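Local coordinates for protein ribonuclease J (Methanolobus psychrophilus R15, PDB 5HAB) that degrades RNA as an exoribonuclease of the metallo-beta-lactamase and beta-CASP family, captured here with bound RNA, at residues B[409-412]-B[413-417]. The protein carries 1 engineered substitution. Residues are numbered along the deposited sequence; the frame is centred on the assembly and turned at random.
Sequences GHAY and REDHW. With SO4 (sulfate ion), chain K; nucleotides of chain D.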
loop_
_atom_site.group_PDB
_atom_site.type_symbol
_atom_site.label_atom_id
_atom_site.label_comp_id
_atom_site.label_asym_id
_atom_site.label_seq_id
_atom_site.Cartn_x
_atom_site.Cartn_y
_atom_site.Cartn_z
ATOM N N GLY B 409 -20.523 6.903 -4.755
ATOM C CA GLY B 409 -21.427 7.741 -5.520
ATOM C C GLY B 409 -20.914 8.155 -6.892
ATOM O O GLY B 409 -21.559 8.949 -7.573
ATOM N N HIS B 410 -19.779 7.601 -7.320
ATOM C CA HIS B 410 -19.142 8.052 -8.562
ATOM C C HIS B 410 -19.000 6.957 -9.623
ATOM O O HIS B 410 -18.810 5.781 -9.310
ATOM C CB HIS B 410 -17.754 8.633 -8.267
ATOM C CG HIS B 410 -17.776 9.857 -7.406
ATOM N ND1 HIS B 410 -18.019 11.118 -7.909
ATOM C CD2 HIS B 410 -17.576 10.015 -6.075
ATOM C CE1 HIS B 410 -17.973 11.997 -6.924
ATOM N NE2 HIS B 410 -17.704 11.354 -5.802
ATOM N N ALA B 411 -19.062 7.374 -10.884
ATOM C CA ALA B 411 -18.947 6.476 -12.027
ATOM C C ALA B 411 -17.586 5.780 -12.092
ATOM O O ALA B 411 -16.539 6.393 -11.857
ATOM C CB ALA B 411 -19.191 7.244 -13.311
ATOM N N TYR B 412 -17.610 4.493 -12.411
ATOM C CA TYR B 412 -16.378 3.743 -12.617
ATOM C C TYR B 412 -15.983 3.836 -14.090
ATOM O O TYR B 412 -16.676 4.475 -14.881
ATOM C CB TYR B 412 -16.542 2.280 -12.189
ATOM C CG TYR B 412 -16.541 2.064 -10.692
ATOM C CD1 TYR B 412 -16.638 3.137 -9.817
ATOM C CD2 TYR B 412 -16.426 0.787 -10.152
ATOM C CE1 TYR B 412 -16.636 2.947 -8.444
ATOM C CE2 TYR B 412 -16.418 0.587 -8.781
ATOM C CZ TYR B 412 -16.527 1.670 -7.934
ATOM O OH TYR B 412 -16.524 1.483 -6.569
ATOM N N ARG B 413 -14.873 3.202 -14.447
ATOM C CA ARG B 413 -14.325 3.288 -15.799
ATOM C C ARG B 413 -15.341 2.928 -16.888
ATOM O O ARG B 413 -15.484 3.663 -17.863
ATOM C CB ARG B 413 -13.064 2.412 -15.913
ATOM C CG ARG B 413 -12.400 2.465 -17.283
ATOM C CD ARG B 413 -11.137 1.604 -17.391
ATOM N NE ARG B 413 -10.190 1.836 -16.297
ATOM C CZ ARG B 413 -9.721 0.895 -15.480
ATOM N NH1 ARG B 413 -10.113 -0.367 -15.609
ATOM N NH2 ARG B 413 -8.858 1.222 -14.526
ATOM N N GLU B 414 -16.053 1.817 -16.727
ATOM C CA GLU B 414 -16.966 1.353 -17.771
ATOM C C GLU B 414 -18.228 2.211 -17.856
ATOM O O GLU B 414 -18.853 2.318 -18.919
ATOM C CB GLU B 414 -17.341 -0.114 -17.543
ATOM C CG GLU B 414 -16.146 -1.057 -17.488
ATOM C CD GLU B 414 -15.192 -0.857 -18.648
ATOM O OE1 GLU B 414 -15.666 -0.782 -19.799
ATOM O OE2 GLU B 414 -13.967 -0.793 -18.414
ATOM N N ASP B 415 -18.604 2.816 -16.734
ATOM C CA ASP B 415 -19.685 3.795 -16.733
ATOM C C ASP B 415 -19.306 4.980 -17.623
ATOM O O ASP B 415 -20.109 5.451 -18.435
ATOM C CB ASP B 415 -19.985 4.260 -15.311
ATOM C CG ASP B 415 -20.406 3.118 -14.409
ATOM O OD1 ASP B 415 -21.357 2.399 -14.773
ATOM O OD2 ASP B 415 -19.779 2.929 -13.342
ATOM N N HIS B 416 -18.067 5.444 -17.484
ATOM C CA HIS B 416 -17.559 6.511 -18.342
ATOM C C HIS B 416 -17.468 6.066 -19.788
ATOM O O HIS B 416 -17.725 6.848 -20.699
ATOM C CB HIS B 416 -16.194 6.989 -17.856
ATOM C CG HIS B 416 -16.271 7.926 -16.694
ATOM N ND1 HIS B 416 -16.889 9.156 -16.779
ATOM C CD2 HIS B 416 -15.814 7.817 -15.423
ATOM C CE1 HIS B 416 -16.807 9.765 -15.609
ATOM N NE2 HIS B 416 -16.159 8.976 -14.770
ATOM N N TRP B 417 -17.101 4.806 -19.990
ATOM C CA TRP B 417 -17.031 4.213 -21.322
ATOM C C TRP B 417 -18.383 4.321 -22.034
ATOM O O TRP B 417 -18.483 4.831 -23.160
ATOM C CB TRP B 417 -16.588 2.752 -21.209
ATOM C CG TRP B 417 -16.488 2.018 -22.500
ATOM C CD1 TRP B 417 -17.412 1.173 -23.036
ATOM C CD2 TRP B 417 -15.380 2.030 -23.405
ATOM N NE1 TRP B 417 -16.956 0.669 -24.230
ATOM C CE2 TRP B 417 -15.712 1.180 -24.480
ATOM C CE3 TRP B 417 -14.146 2.684 -23.416
ATOM C CZ2 TRP B 417 -14.852 0.966 -25.554
ATOM C CZ3 TRP B 417 -13.292 2.469 -24.484
ATOM C CH2 TRP B 417 -13.650 1.619 -25.537
HETATM S S SO4 K . -7.020 -1.994 -13.319
HETATM O O1 SO4 K . -6.360 -2.921 -12.404
HETATM O O2 SO4 K . -7.826 -2.744 -14.282
HETATM O O3 SO4 K . -7.880 -1.097 -12.554
HETATM O O4 SO4 K . -6.011 -1.213 -14.031
ATOM O OP3 A D 1 -17.481 6.948 -1.371
ATOM P P A D 1 -17.629 7.918 -2.483
ATOM O OP1 A D 1 -19.042 8.372 -2.533
ATOM O OP2 A D 1 -17.017 7.326 -3.698
ATOM O "O5'" A D 1 -16.712 9.165 -2.132
ATOM C "C5'" A D 1 -16.775 9.804 -0.862
ATOM C "C4'" A D 1 -16.168 11.182 -0.927
ATOM O "O4'" A D 1 -14.722 11.047 -1.026
ATOM C "C3'" A D 1 -16.606 12.010 -2.133
ATOM O "O3'" A D 1 -16.734 13.385 -1.783
ATOM C "C2'" A D 1 -15.463 11.819 -3.126
ATOM O "O2'" A D 1 -15.302 12.881 -4.042
ATOM C "C1'" A D 1 -14.252 11.676 -2.205
ATOM N N9 A D 1 -13.208 10.821 -2.783
ATOM C C8 A D 1 -13.417 9.651 -3.478
ATOM N N7 A D 1 -12.320 9.074 -3.905
ATOM C C5 A D 1 -11.313 9.925 -3.467
ATOM C C6 A D 1 -9.914 9.870 -3.604
ATOM N N6 A D 1 -9.269 8.887 -4.243
ATOM N N1 A D 1 -9.193 10.875 -3.053
ATOM C C2 A D 1 -9.842 11.860 -2.415
ATOM N N3 A D 1 -11.152 12.021 -2.220
ATOM C C4 A D 1 -11.843 11.009 -2.778
HETATM O O HOH W 1 -15.416 9.041 -12.291
#
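Tyr412 occupies the N-cap position of helix 413-423, and its carbonyl O accepts the first-turn bond from His416 N (3.1 Å). The backbone N of Tyr412 donates in return to Asp415 OD2 at 2.8 Å, meeting the anti lone pair with an N-H...O angle of 156°; this bond from the N3 side chain back to the N-cap amide is one half of a capping box. Asp415 CG lies beside its own backbone N (chi1 -60°), which swings the carboxylate back over the helix start; the same OD2 also accepts Thr238 N, so two backbone amides converge on it. Ala411 CB rests against Asp415 CB (3.7 Å) and over one face of the His416 imidazole, offset toward its rim, a CH-pi contact 4.1 Å from the ring centroid. A water O lies 2.6 Å from His416 NE2, in the plane of the ring, and donates to Ala411 O. Four residues before the helix, Gly409 N donates to OP1 of A1 of chain D (3.0 Å), so the chain that enters the helix also touches the phosphate of the bound RNA. Glu414 forms a salt bridge with Arg400 of the second subunit, and the His416 ring packs edge-to-face with Tyr441 of helix 435-447 and against Thr227 and Glu228 of strand 222-228.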